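Side-chain contacts in acyl-CoA dehydrogenase (Bacillus subtilis, PDB 5LNX), which catalyses the FAD-dependent 2,3-dehydrogenation of saturated acyl-CoA thioesters, yielding 2,3-dehydroacyl-CoA and a reduced electron acceptor: residues D[15-20]-D[41-46]; D[162-167]-D[189-194]; D[168-173]-D[224-229]; D[256-261]-D[344-349]; D[314-319]-D[369-374]. One frame throughout, in Å; residues are numbered along the deposited sequence.

Interaction 1: D[15-20]-D[41-46]; sequences RDFARK and KKMGKH
F17 and M43 set the backbone register, their CA atoms 8.5 Å apart where helix 9-32 passes the C-terminal end of helix 37-45, and the F17 ring carries most of the contact. Here chi1 of -176° turns CG anti to the backbone N, which carries the phenyl group out toward the second helix. Its edge meets the face of the H46 imidazole in an offset edge-to-face pair, the centroids of F17 and H46 5.2 Å apart and their planes at 67°; the nearest atoms are F17 CD1 and H46 ND1, at 3.4 Å. On the other flank M43 crosses the phenyl side chain at about a right angle, its CG lying obliquely off the ring, 3.6 Å from F17 CZ. K42 contributes aliphatic carbon alone, CG standing near the ring plane 4.2 Å from F17 CE1 before the chain leads off. No hydrogen bond spans the contact. Cutting F17 back to an alanine would probably leave the H46 face and M43 CG without their partner and open a gap between the helices. H46 is the first residue after helix 37-45 to leave helical backbone angles. In this helical N-terminal domain F17 also rests on L48 and I22, and helix 64-77 backs the contact, with I74 against M43 and I77 against A18.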
# COMPACT_ATOMS: atom_id res chain seq x y z
N ARG D 15 -22.01 -21.62 14.21
CA ARG D 15 -20.78 -22.32 13.79
C ARG D 15 -21.02 -23.81 13.46
O ARG D 15 -20.51 -24.31 12.47
CB ARG D 15 -19.66 -22.22 14.82
CG ARG D 15 -18.29 -22.55 14.22
CD ARG D 15 -17.10 -22.20 15.10
NE ARG D 15 -16.91 -20.76 15.27
CZ ARG D 15 -15.87 -20.20 15.89
NH1 ARG D 15 -15.79 -18.87 15.98
NH2 ARG D 15 -14.90 -20.95 16.45
N ASP D 16 -21.81 -24.48 14.28
CA ASP D 16 -22.08 -25.91 14.09
C ASP D 16 -22.95 -26.16 12.86
O ASP D 16 -22.57 -26.94 11.97
CB ASP D 16 -22.75 -26.52 15.32
CG ASP D 16 -21.85 -26.49 16.55
OD1 ASP D 16 -20.60 -26.48 16.41
OD2 ASP D 16 -22.39 -26.48 17.67
N PHE D 17 -24.10 -25.48 12.81
CA PHE D 17 -24.96 -25.42 11.63
C PHE D 17 -24.17 -25.13 10.37
O PHE D 17 -24.27 -25.86 9.36
CB PHE D 17 -26.03 -24.33 11.76
CG PHE D 17 -26.99 -24.31 10.60
CD1 PHE D 17 -28.18 -25.01 10.66
CD2 PHE D 17 -26.64 -23.71 9.39
CE1 PHE D 17 -29.03 -25.08 9.56
CE2 PHE D 17 -27.49 -23.76 8.29
CZ PHE D 17 -28.69 -24.45 8.37
N ALA D 18 -23.38 -24.07 10.43
CA ALA D 18 -22.56 -23.64 9.28
C ALA D 18 -21.75 -24.78 8.71
O ALA D 18 -21.93 -25.17 7.56
CB ALA D 18 -21.65 -22.49 9.68
N ARG D 19 -20.91 -25.33 9.59
CA ARG D 19 -19.95 -26.40 9.24
C ARG D 19 -20.65 -27.67 8.75
O ARG D 19 -20.17 -28.32 7.83
CB ARG D 19 -19.04 -26.75 10.42
N LYS D 20 -21.79 -27.99 9.37
CA LYS D 20 -22.55 -29.20 9.03
C LYS D 20 -23.38 -29.05 7.76
O LYS D 20 -23.25 -29.84 6.82
CB LYS D 20 -23.49 -29.55 10.19
CG LYS D 20 -24.51 -30.65 9.84
CD LYS D 20 -23.95 -32.04 10.11
CE LYS D 20 -25.02 -33.09 9.79
NZ LYS D 20 -26.02 -33.14 10.90
N LYS D 41 -34.50 -22.99 3.43
CA LYS D 41 -35.61 -23.63 4.15
C LYS D 41 -35.17 -24.12 5.52
O LYS D 41 -35.72 -23.71 6.55
CB LYS D 41 -36.14 -24.80 3.33
CG LYS D 41 -37.29 -25.60 3.94
CD LYS D 41 -38.18 -26.24 2.89
CE LYS D 41 -38.79 -25.19 1.97
NZ LYS D 41 -39.92 -25.70 1.15
N LYS D 42 -34.12 -24.94 5.51
CA LYS D 42 -33.51 -25.50 6.73
C LYS D 42 -33.09 -24.41 7.73
O LYS D 42 -33.51 -24.43 8.89
CB LYS D 42 -32.32 -26.36 6.34
CG LYS D 42 -31.84 -27.33 7.39
CD LYS D 42 -30.63 -28.11 6.89
CE LYS D 42 -31.02 -29.23 5.93
NZ LYS D 42 -31.40 -30.47 6.67
N MET D 43 -32.32 -23.43 7.25
CA MET D 43 -31.94 -22.24 8.07
C MET D 43 -33.16 -21.60 8.70
O MET D 43 -33.11 -21.10 9.83
CB MET D 43 -31.24 -21.17 7.22
CG MET D 43 -29.86 -21.52 6.73
SD MET D 43 -29.20 -20.24 5.64
CE MET D 43 -28.77 -18.98 6.84
N GLY D 44 -34.25 -21.58 7.94
CA GLY D 44 -35.56 -21.17 8.43
C GLY D 44 -36.07 -21.95 9.64
O GLY D 44 -36.40 -21.39 10.67
N LYS D 45 -36.10 -23.27 9.50
CA LYS D 45 -36.45 -24.14 10.63
C LYS D 45 -35.56 -23.95 11.83
O LYS D 45 -36.03 -24.02 12.96
CB LYS D 45 -36.37 -25.59 10.20
N HIS D 46 -34.26 -23.76 11.59
CA HIS D 46 -33.29 -23.58 12.69
C HIS D 46 -33.20 -22.15 13.24
O HIS D 46 -32.31 -21.83 14.03
CB HIS D 46 -31.90 -24.07 12.27
CG HIS D 46 -31.79 -25.56 12.19
ND1 HIS D 46 -30.68 -26.23 12.64
CD2 HIS D 46 -32.64 -26.50 11.72
CE1 HIS D 46 -30.83 -27.52 12.44
NE2 HIS D 46 -32.01 -27.72 11.89

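Interaction 2: D[162-167]-D[189-194]; sequences DIYITF and PGFTVG
Y164 offers one face of its phenol ring to the edge of F191, whose CZ sits 3.7 Å above the ring plane, over its centre. The pair joins two sheets of the middle beta domain of the acyl-CoA dehydrogenase fold: strand 163-169 belongs to a mixed sheet, strand 191-196 to an antiparallel one. The evidence for an edge-to-face stack is direct, with the centroids of Y164 and F191 5.0 Å apart and the planes at 66°. A chi1 of 170° in F191 sends CG away from its backbone N and lets CZ and CE2 lead toward the phenol. V193, two residues further along the same strand, brings CG2 to 3.8 Å from Y164 OH. The polar partner of that hydroxyl is the backbone N of G159, so the tyrosine is held at its far end as well as across its face. A leucine in its place would probably leave G159 N without its mate and F191 with no flat surface to abut. L210 of strand 207-212 touches Y164 and V193, and the F212 ring meets that of F191. Within the first strand T166 OG1 donates to Y164 O over 2.7 Å, approaching from above the carbonyl plane, 62° out of it.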
# COMPACT_ATOMS: atom_id res chain seq x y z
N ASP D 162 -39.80 -13.43 -2.29
CA ASP D 162 -41.26 -13.32 -2.22
C ASP D 162 -41.72 -11.87 -1.97
O ASP D 162 -42.78 -11.44 -2.46
CB ASP D 162 -41.81 -14.20 -1.08
CG ASP D 162 -41.43 -15.66 -1.23
OD1 ASP D 162 -42.09 -16.36 -2.04
OD2 ASP D 162 -40.47 -16.10 -0.56
N ILE D 163 -40.94 -11.17 -1.16
CA ILE D 163 -41.16 -9.76 -0.85
C ILE D 163 -39.99 -8.94 -1.37
O ILE D 163 -38.83 -9.29 -1.12
CB ILE D 163 -41.24 -9.54 0.68
CG1 ILE D 163 -42.48 -10.21 1.28
CG2 ILE D 163 -41.08 -8.07 1.04
CD1 ILE D 163 -43.81 -9.55 1.01
N TYR D 164 -40.29 -7.84 -2.06
CA TYR D 164 -39.27 -6.86 -2.49
C TYR D 164 -39.57 -5.45 -1.95
O TYR D 164 -40.49 -4.78 -2.40
CB TYR D 164 -39.16 -6.78 -4.02
CG TYR D 164 -38.79 -8.06 -4.73
CD1 TYR D 164 -39.71 -9.08 -4.86
CD2 TYR D 164 -37.56 -8.21 -5.37
CE1 TYR D 164 -39.41 -10.26 -5.53
CE2 TYR D 164 -37.25 -9.38 -6.07
CZ TYR D 164 -38.19 -10.40 -6.14
OH TYR D 164 -37.90 -11.58 -6.79
N ILE D 165 -38.74 -5.01 -1.00
CA ILE D 165 -38.79 -3.63 -0.50
C ILE D 165 -38.27 -2.70 -1.60
O ILE D 165 -37.09 -2.71 -1.93
CB ILE D 165 -37.96 -3.41 0.78
CG1 ILE D 165 -38.36 -4.39 1.88
CG2 ILE D 165 -38.10 -1.98 1.26
CD1 ILE D 165 -39.85 -4.64 2.06
N THR D 166 -39.21 -1.96 -2.19
CA THR D 166 -38.98 -1.31 -3.47
C THR D 166 -39.15 0.18 -3.34
O THR D 166 -40.14 0.65 -2.76
CB THR D 166 -39.94 -1.80 -4.59
OG1 THR D 166 -39.98 -3.23 -4.60
CG2 THR D 166 -39.46 -1.33 -5.97
N PHE D 167 -38.24 0.90 -3.98
CA PHE D 167 -38.20 2.35 -3.90
C PHE D 167 -38.54 2.98 -5.24
O PHE D 167 -37.99 2.59 -6.27
CB PHE D 167 -36.83 2.82 -3.39
CG PHE D 167 -36.49 2.29 -2.04
CD1 PHE D 167 -36.87 2.95 -0.89
CD2 PHE D 167 -35.85 1.06 -1.92
CE1 PHE D 167 -36.58 2.43 0.35
CE2 PHE D 167 -35.58 0.52 -0.68
CZ PHE D 167 -35.94 1.21 0.46
N PRO D 189 -49.14 -8.35 -10.48
CA PRO D 189 -49.41 -8.12 -11.92
C PRO D 189 -48.50 -7.04 -12.50
O PRO D 189 -48.36 -5.98 -11.90
CB PRO D 189 -50.87 -7.64 -11.93
CG PRO D 189 -51.47 -8.20 -10.69
CD PRO D 189 -50.37 -8.25 -9.68
N GLY D 190 -47.87 -7.32 -13.64
CA GLY D 190 -46.97 -6.38 -14.30
C GLY D 190 -45.56 -6.28 -13.73
O GLY D 190 -44.73 -5.50 -14.22
N PHE D 191 -45.29 -7.08 -12.70
CA PHE D 191 -43.97 -7.15 -12.07
C PHE D 191 -43.26 -8.39 -12.57
O PHE D 191 -43.68 -9.50 -12.27
CB PHE D 191 -44.10 -7.23 -10.54
CG PHE D 191 -42.81 -7.54 -9.82
CD1 PHE D 191 -41.80 -6.60 -9.74
CD2 PHE D 191 -42.63 -8.76 -9.18
CE1 PHE D 191 -40.62 -6.87 -9.06
CE2 PHE D 191 -41.44 -9.05 -8.51
CZ PHE D 191 -40.43 -8.10 -8.44
N THR D 192 -42.16 -8.20 -13.28
CA THR D 192 -41.37 -9.33 -13.77
C THR D 192 -39.90 -9.31 -13.36
O THR D 192 -39.31 -8.26 -13.10
CB THR D 192 -41.44 -9.46 -15.28
OG1 THR D 192 -41.15 -8.18 -15.87
CG2 THR D 192 -42.82 -9.93 -15.71
N VAL D 193 -39.34 -10.52 -13.30
CA VAL D 193 -37.96 -10.76 -12.89
C VAL D 193 -37.13 -11.12 -14.12
O VAL D 193 -37.57 -11.92 -14.95
CB VAL D 193 -37.86 -11.91 -11.87
CG1 VAL D 193 -36.41 -12.31 -11.61
CG2 VAL D 193 -38.53 -11.53 -10.56
N GLY D 194 -35.95 -10.52 -14.22
CA GLY D 194 -35.01 -10.81 -15.30
C GLY D 194 -34.17 -12.07 -15.07
O GLY D 194 -34.21 -12.69 -14.01

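Interaction 3: D[168-173]-D[224-229]; sequences ALTAPD and GKEGDG
E226 and T170 are the residues whose CA atoms lie closest across this surface contact, 7.1 Å apart, and they meet as the second segment turns. The turn starts at K225, whose N reaches D228 OD2 in a weak hydrogen bond and whose O accepts from D228 N at 3.2 Å. E226 follows, its chain extended beyond CG, and lays OE2 4.0 Å from the methyl CG2 of T170, the two side chains passing at a slant. This is plain van der Waals contact; OE2 is hydrogen-bonded to Y146 OH. G227 takes a phi of 92°, as the third position of a type II turn requires, where a side chain would be jammed against the preceding carbonyl O. Its N stands 4.1 Å from T170 OG1, too far for a bond, yet S180 OG hydrogen-bonds to both atoms and so bridges the segments indirectly. D228 closes the turn, and G229, paired through its backbone with I179, begins helix 229-265. The result is a type II beta turn held at the end of strand 163-169, where the middle beta domain of the acyl-CoA dehydrogenase fold hands over to the C-terminal helical domain.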
# COMPACT_ATOMS: atom_id res chain seq x y z
N ALA D 168 -39.42 3.97 -5.21
CA ALA D 168 -40.00 4.54 -6.43
C ALA D 168 -40.47 5.98 -6.22
O ALA D 168 -41.02 6.30 -5.17
CB ALA D 168 -41.14 3.64 -6.92
N LEU D 169 -40.25 6.83 -7.22
CA LEU D 169 -40.70 8.26 -7.21
C LEU D 169 -42.22 8.46 -7.13
O LEU D 169 -42.96 7.98 -8.00
CB LEU D 169 -40.24 8.98 -8.47
CG LEU D 169 -38.75 9.27 -8.60
CD1 LEU D 169 -38.46 9.78 -10.00
CD2 LEU D 169 -38.29 10.25 -7.54
N THR D 170 -42.67 9.13 -6.07
CA THR D 170 -44.11 9.56 -5.95
C THR D 170 -44.75 10.90 -6.68
O THR D 170 -45.80 10.76 -7.42
CB THR D 170 -44.61 9.30 -4.46
OG1 THR D 170 -43.59 9.59 -3.48
CG2 THR D 170 -45.02 7.83 -4.25
N ALA D 171 -44.32 12.19 -6.57
CA ALA D 171 -43.06 12.84 -6.15
C ALA D 171 -41.79 12.87 -7.10
O ALA D 171 -40.66 12.78 -6.61
CB ALA D 171 -42.54 12.06 -4.99
N PRO D 172 -41.90 13.17 -8.38
CA PRO D 172 -40.73 13.33 -9.26
C PRO D 172 -39.99 14.70 -9.19
O PRO D 172 -38.79 14.75 -9.49
CB PRO D 172 -41.29 13.11 -10.68
CG PRO D 172 -42.40 12.12 -10.47
CD PRO D 172 -42.98 12.39 -9.11
N ASP D 173 -40.70 15.79 -8.92
CA ASP D 173 -40.06 17.12 -8.92
C ASP D 173 -39.22 17.37 -7.66
O ASP D 173 -38.46 18.34 -7.60
CB ASP D 173 -41.06 18.27 -9.21
CG ASP D 173 -42.09 18.47 -8.13
OD1 ASP D 173 -42.43 17.49 -7.41
OD2 ASP D 173 -42.65 19.59 -8.09
N GLY D 224 -44.52 3.36 5.24
CA GLY D 224 -44.54 4.69 5.85
C GLY D 224 -45.15 5.82 5.01
O GLY D 224 -45.87 5.56 4.04
N LYS D 225 -44.85 7.07 5.38
CA LYS D 225 -45.41 8.23 4.66
C LYS D 225 -44.70 8.45 3.31
O LYS D 225 -43.54 8.02 3.11
CB LYS D 225 -45.40 9.54 5.48
CG LYS D 225 -46.41 9.54 6.61
CD LYS D 225 -45.98 10.47 7.74
CE LYS D 225 -46.99 10.43 8.88
NZ LYS D 225 -46.54 11.26 10.04
N GLU D 226 -45.45 9.02 2.37
CA GLU D 226 -44.92 9.33 1.05
C GLU D 226 -43.80 10.33 1.22
O GLU D 226 -43.91 11.27 2.00
CB GLU D 226 -45.99 9.94 0.13
CG GLU D 226 -47.10 9.01 -0.35
CD GLU D 226 -47.86 9.59 -1.54
OE1 GLU D 226 -47.89 10.83 -1.68
OE2 GLU D 226 -48.42 8.80 -2.33
N GLY D 227 -42.71 10.11 0.49
CA GLY D 227 -41.50 10.96 0.61
C GLY D 227 -40.45 10.47 1.60
O GLY D 227 -39.36 11.04 1.67
N ASP D 228 -40.76 9.42 2.35
CA ASP D 228 -39.85 8.95 3.41
C ASP D 228 -38.83 7.93 2.91
O ASP D 228 -37.99 7.48 3.67
CB ASP D 228 -40.63 8.29 4.55
CG ASP D 228 -41.49 9.26 5.34
OD1 ASP D 228 -41.36 10.49 5.13
OD2 ASP D 228 -42.31 8.78 6.16
N GLY D 229 -38.90 7.59 1.63
CA GLY D 229 -38.32 6.37 1.13
C GLY D 229 -36.81 6.41 1.17
O GLY D 229 -36.16 5.47 1.65

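Interaction 4: D[256-261]-D[344-349]; sequences LEHAVD and DYPVER
H258 swings its imidazole toward P346 through a chi1 of -79°, which sets CG anti to the carbonyl carbon, and a chi2 of 91°, which brings the CD2 and NE2 atoms forward. The contact lies in the C-terminal helical domain, between the long helix 229-265 and the loop that leads into helix 348-356. P346 answers with its pyrrolidine ring: CG is nearest to H258 CD2, at 3.3 Å, and CB lies 3.7 Å from H258 NE2. The proline carbons approach obliquely, so this is ring against ring without a defined stack, and no hydrogen bond crosses. V347 adds a more distant contact, its CG1 4.3 Å from H258 CB. Y336 of helix 332-336 packs on both P346 and V347, while A259 of the long helix touches I335, a residue that lines an FAD pocket in this structure; the side chain of V347 itself is about 11 Å from a bound FAD. Subunit interfaces are also near, since V260 packs on L375 of a second subunit and E348 on L200 of a third. The other ring nitrogen, H258 ND1, turns back on its own helix and hydrogen-bonds to the carbonyl O of A254, one turn earlier.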
# COMPACT_ATOMS: atom_id res chain seq x y z
N LEU D 256 -7.30 -16.58 5.93
CA LEU D 256 -6.22 -16.70 6.89
C LEU D 256 -6.04 -18.15 7.38
O LEU D 256 -4.96 -18.74 7.26
CB LEU D 256 -6.49 -15.79 8.08
CG LEU D 256 -5.55 -15.96 9.26
CD1 LEU D 256 -4.14 -15.50 8.89
CD2 LEU D 256 -6.08 -15.19 10.46
N GLU D 257 -7.11 -18.71 7.91
CA GLU D 257 -7.09 -20.04 8.48
C GLU D 257 -6.62 -21.09 7.45
O GLU D 257 -5.73 -21.90 7.75
CB GLU D 257 -8.45 -20.38 9.08
CG GLU D 257 -8.76 -19.37 10.22
CD GLU D 257 -8.26 -19.73 11.61
OE1 GLU D 257 -8.74 -20.72 12.17
OE2 GLU D 257 -7.48 -18.96 12.22
N HIS D 258 -7.16 -21.01 6.24
CA HIS D 258 -6.73 -21.89 5.17
C HIS D 258 -5.25 -21.68 4.89
O HIS D 258 -4.48 -22.66 4.76
CB HIS D 258 -7.52 -21.64 3.89
CG HIS D 258 -8.87 -22.27 3.87
ND1 HIS D 258 -10.00 -21.62 4.31
CD2 HIS D 258 -9.28 -23.49 3.45
CE1 HIS D 258 -11.05 -22.41 4.16
NE2 HIS D 258 -10.64 -23.55 3.63
N ALA D 259 -4.85 -20.41 4.81
CA ALA D 259 -3.47 -20.04 4.47
C ALA D 259 -2.44 -20.53 5.50
O ALA D 259 -1.31 -20.86 5.15
CB ALA D 259 -3.36 -18.53 4.31
N VAL D 260 -2.83 -20.55 6.77
CA VAL D 260 -1.95 -20.94 7.87
C VAL D 260 -1.68 -22.44 7.79
O VAL D 260 -0.53 -22.89 7.66
CB VAL D 260 -2.56 -20.59 9.24
CG1 VAL D 260 -1.78 -21.26 10.37
CG2 VAL D 260 -2.58 -19.09 9.44
N ASP D 261 -2.76 -23.19 7.91
CA ASP D 261 -2.81 -24.64 7.72
C ASP D 261 -2.01 -25.10 6.49
O ASP D 261 -1.16 -26.00 6.56
CB ASP D 261 -4.34 -25.02 7.60
CG ASP D 261 -4.57 -26.46 7.19
OD1 ASP D 261 -4.15 -26.71 6.07
OD2 ASP D 261 -5.20 -27.33 7.88
N ASP D 344 -10.84 -26.39 -7.61
CA ASP D 344 -10.96 -27.52 -6.66
C ASP D 344 -10.42 -27.21 -5.28
O ASP D 344 -10.80 -27.85 -4.31
CB ASP D 344 -10.29 -28.81 -7.19
CG ASP D 344 -8.81 -28.66 -7.51
OD1 ASP D 344 -8.23 -27.58 -7.28
OD2 ASP D 344 -8.25 -29.68 -7.99
N TYR D 345 -9.55 -26.22 -5.20
CA TYR D 345 -9.05 -25.67 -3.92
C TYR D 345 -9.84 -24.43 -3.46
O TYR D 345 -10.33 -23.66 -4.30
CB TYR D 345 -7.57 -25.33 -4.06
CG TYR D 345 -6.69 -26.55 -4.05
CD1 TYR D 345 -6.09 -26.97 -2.88
CD2 TYR D 345 -6.48 -27.29 -5.20
CE1 TYR D 345 -5.27 -28.10 -2.86
CE2 TYR D 345 -5.67 -28.41 -5.19
CZ TYR D 345 -5.07 -28.81 -4.02
OH TYR D 345 -4.24 -29.90 -3.99
N PRO D 346 -9.89 -24.18 -2.12
CA PRO D 346 -10.87 -23.35 -1.45
C PRO D 346 -10.60 -21.83 -1.35
O PRO D 346 -11.37 -21.13 -0.71
CB PRO D 346 -10.85 -23.93 -0.04
CG PRO D 346 -9.42 -24.23 0.19
CD PRO D 346 -8.85 -24.60 -1.15
N VAL D 347 -9.50 -21.35 -1.92
CA VAL D 347 -9.05 -19.93 -1.75
C VAL D 347 -9.39 -18.98 -2.90
O VAL D 347 -9.51 -17.78 -2.74
CB VAL D 347 -7.53 -19.80 -1.52
CG1 VAL D 347 -7.18 -20.21 -0.11
CG2 VAL D 347 -6.73 -20.58 -2.55
N GLU D 348 -9.46 -19.53 -4.09
CA GLU D 348 -9.73 -18.77 -5.28
C GLU D 348 -11.14 -18.06 -5.26
O GLU D 348 -11.33 -16.92 -5.75
CB GLU D 348 -9.41 -19.72 -6.41
CG GLU D 348 -10.03 -19.30 -7.68
CD GLU D 348 -11.52 -19.51 -7.68
OE1 GLU D 348 -12.01 -20.47 -7.03
OE2 GLU D 348 -12.19 -18.64 -8.26
N ARG D 349 -12.07 -18.69 -4.56
CA ARG D 349 -13.43 -18.17 -4.41
C ARG D 349 -13.43 -16.98 -3.50
O ARG D 349 -14.32 -16.15 -3.56
CB ARG D 349 -14.34 -19.24 -3.81
CG ARG D 349 -14.07 -19.55 -2.36
CD ARG D 349 -15.00 -20.65 -1.86
NE ARG D 349 -14.84 -21.88 -2.61
CZ ARG D 349 -15.41 -23.03 -2.29
NH1 ARG D 349 -16.18 -23.13 -1.20
NH2 ARG D 349 -15.22 -24.10 -3.07

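Interaction 5: D[314-319]-D[369-374]; sequences ASMAKQ and LIISKY
I371 packs against S315 and M316 where helices 311-326 and 364-376 run roughly antiparallel, the segment axes 9.5 Å apart at closest approach and their directions 145° apart. This is the tight half. S315 and I371 have the nearest CA atoms, at 6.5 Å, and the small serine lets I371 CG1 come within 3.7 Å of S315 CB. With chi2 at 152° the isoleucine chain reaches on to M316, placing CD1 3.9 Å from M316 CG and 3.8 Å from the backbone N of M316. T288 of a second subunit covers this side, touching both M316 and I371, so the subunit interface takes part in this packing. The other flank is looser. There I370, which is partly exposed, gives its CG2 methyl to S315 OG at 3.6 Å, buries far less surface than I371 does, and leans also on R241 of helix 229-265. Across these six-residue segments no hydrogen bond forms, and S315 OG, though beside aliphatic carbons, is satisfied by Q367 OE1, one turn before I371. The chemistry therefore implies a largely apolar interface, isoleucine packed against serine and methionine, with the S315–Q367 bond as a polar link between the same two helices.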
# COMPACT_ATOMS: atom_id res chain seq x y z
N ALA D 314 -20.04 2.45 10.80
CA ALA D 314 -20.47 1.41 9.86
C ALA D 314 -19.78 1.57 8.51
O ALA D 314 -19.44 0.61 7.85
CB ALA D 314 -21.98 1.46 9.68
N SER D 315 -19.61 2.82 8.09
CA SER D 315 -18.87 3.13 6.87
C SER D 315 -17.42 2.70 6.96
O SER D 315 -16.87 2.10 6.05
CB SER D 315 -18.96 4.62 6.53
OG SER D 315 -20.07 4.85 5.72
N MET D 316 -16.79 3.06 8.06
CA MET D 316 -15.41 2.63 8.38
C MET D 316 -15.19 1.11 8.33
O MET D 316 -14.25 0.62 7.69
CB MET D 316 -15.01 3.16 9.78
CG MET D 316 -14.60 4.62 9.78
SD MET D 316 -14.43 5.33 11.42
CE MET D 316 -13.59 6.89 11.11
N ALA D 317 -16.06 0.38 9.03
CA ALA D 317 -16.07 -1.10 9.01
C ALA D 317 -16.20 -1.70 7.62
O ALA D 317 -15.52 -2.68 7.29
CB ALA D 317 -17.23 -1.60 9.87
N LYS D 318 -17.14 -1.17 6.84
CA LYS D 318 -17.44 -1.70 5.49
C LYS D 318 -16.22 -1.56 4.59
O LYS D 318 -15.79 -2.52 3.95
CB LYS D 318 -18.62 -0.95 4.85
CG LYS D 318 -19.26 -1.65 3.65
CD LYS D 318 -18.61 -1.26 2.32
CE LYS D 318 -19.48 -1.68 1.15
NZ LYS D 318 -18.81 -1.49 -0.19
N GLN D 319 -15.62 -0.38 4.64
CA GLN D 319 -14.43 -0.05 3.86
C GLN D 319 -13.19 -0.81 4.33
O GLN D 319 -12.35 -1.23 3.52
CB GLN D 319 -14.15 1.46 3.94
CG GLN D 319 -12.95 1.94 3.12
CD GLN D 319 -11.68 2.12 3.93
OE1 GLN D 319 -11.65 2.91 4.89
NE2 GLN D 319 -10.68 1.28 3.66
N LEU D 369 -16.08 9.12 1.17
CA LEU D 369 -16.91 10.35 1.07
C LEU D 369 -17.80 10.59 2.30
O LEU D 369 -17.66 11.61 2.99
CB LEU D 369 -17.79 10.27 -0.19
N ILE D 370 -18.63 9.61 2.63
CA ILE D 370 -19.48 9.68 3.84
C ILE D 370 -18.65 9.98 5.09
O ILE D 370 -18.95 10.90 5.83
CB ILE D 370 -20.22 8.36 4.10
CG1 ILE D 370 -21.32 8.13 3.05
CG2 ILE D 370 -20.82 8.34 5.51
CD1 ILE D 370 -22.02 6.79 3.18
N ILE D 371 -17.62 9.15 5.34
CA ILE D 371 -16.75 9.31 6.50
C ILE D 371 -16.21 10.73 6.53
O ILE D 371 -16.33 11.43 7.52
CB ILE D 371 -15.55 8.32 6.46
CG1 ILE D 371 -16.02 6.92 6.79
CG2 ILE D 371 -14.44 8.74 7.42
CD1 ILE D 371 -15.14 5.86 6.15
N SER D 372 -15.59 11.13 5.43
CA SER D 372 -15.06 12.50 5.30
C SER D 372 -16.10 13.58 5.61
O SER D 372 -15.74 14.64 6.13
CB SER D 372 -14.51 12.71 3.89
OG SER D 372 -15.55 13.01 2.99
N LYS D 373 -17.36 13.35 5.26
CA LYS D 373 -18.45 14.30 5.61
C LYS D 373 -18.66 14.48 7.12
O LYS D 373 -19.03 15.57 7.57
CB LYS D 373 -19.78 13.95 4.93
CG LYS D 373 -19.79 14.46 3.50
CD LYS D 373 -21.12 14.23 2.82
CE LYS D 373 -20.99 13.89 1.36
NZ LYS D 373 -22.15 13.10 0.90
N TYR D 374 -18.48 13.40 7.89
CA TYR D 374 -18.51 13.51 9.37
C TYR D 374 -17.30 14.29 9.90
O TYR D 374 -17.40 15.02 10.89
CB TYR D 374 -18.52 12.13 10.02
CG TYR D 374 -19.82 11.37 9.97
CD1 TYR D 374 -20.71 11.39 11.03
CD2 TYR D 374 -20.13 10.57 8.87
CE1 TYR D 374 -21.88 10.64 11.00
CE2 TYR D 374 -21.30 9.82 8.82
CZ TYR D 374 -22.17 9.85 9.89
OH TYR D 374 -23.33 9.11 9.84

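From the N terminus, interaction 1 closes a mostly helical loop of 20 residues inside the N-terminal domain and is finished before the others open. Interactions 2 and 3 then cross along the chain, sharing strand 163-169: 162-167 packs on 189-194 across the two sheets of the beta domain, while 168-173 waits for 224-229 at the start of the C-terminal domain. They touch through F167 CE1 and G229 O, 3.3 Å apart. Interactions 4 and 5 also cross, closing loops of 82 and 49 residues within the C-terminal helical domain; their centres are 30 Å apart, and both lie beside other subunits of the tetramer.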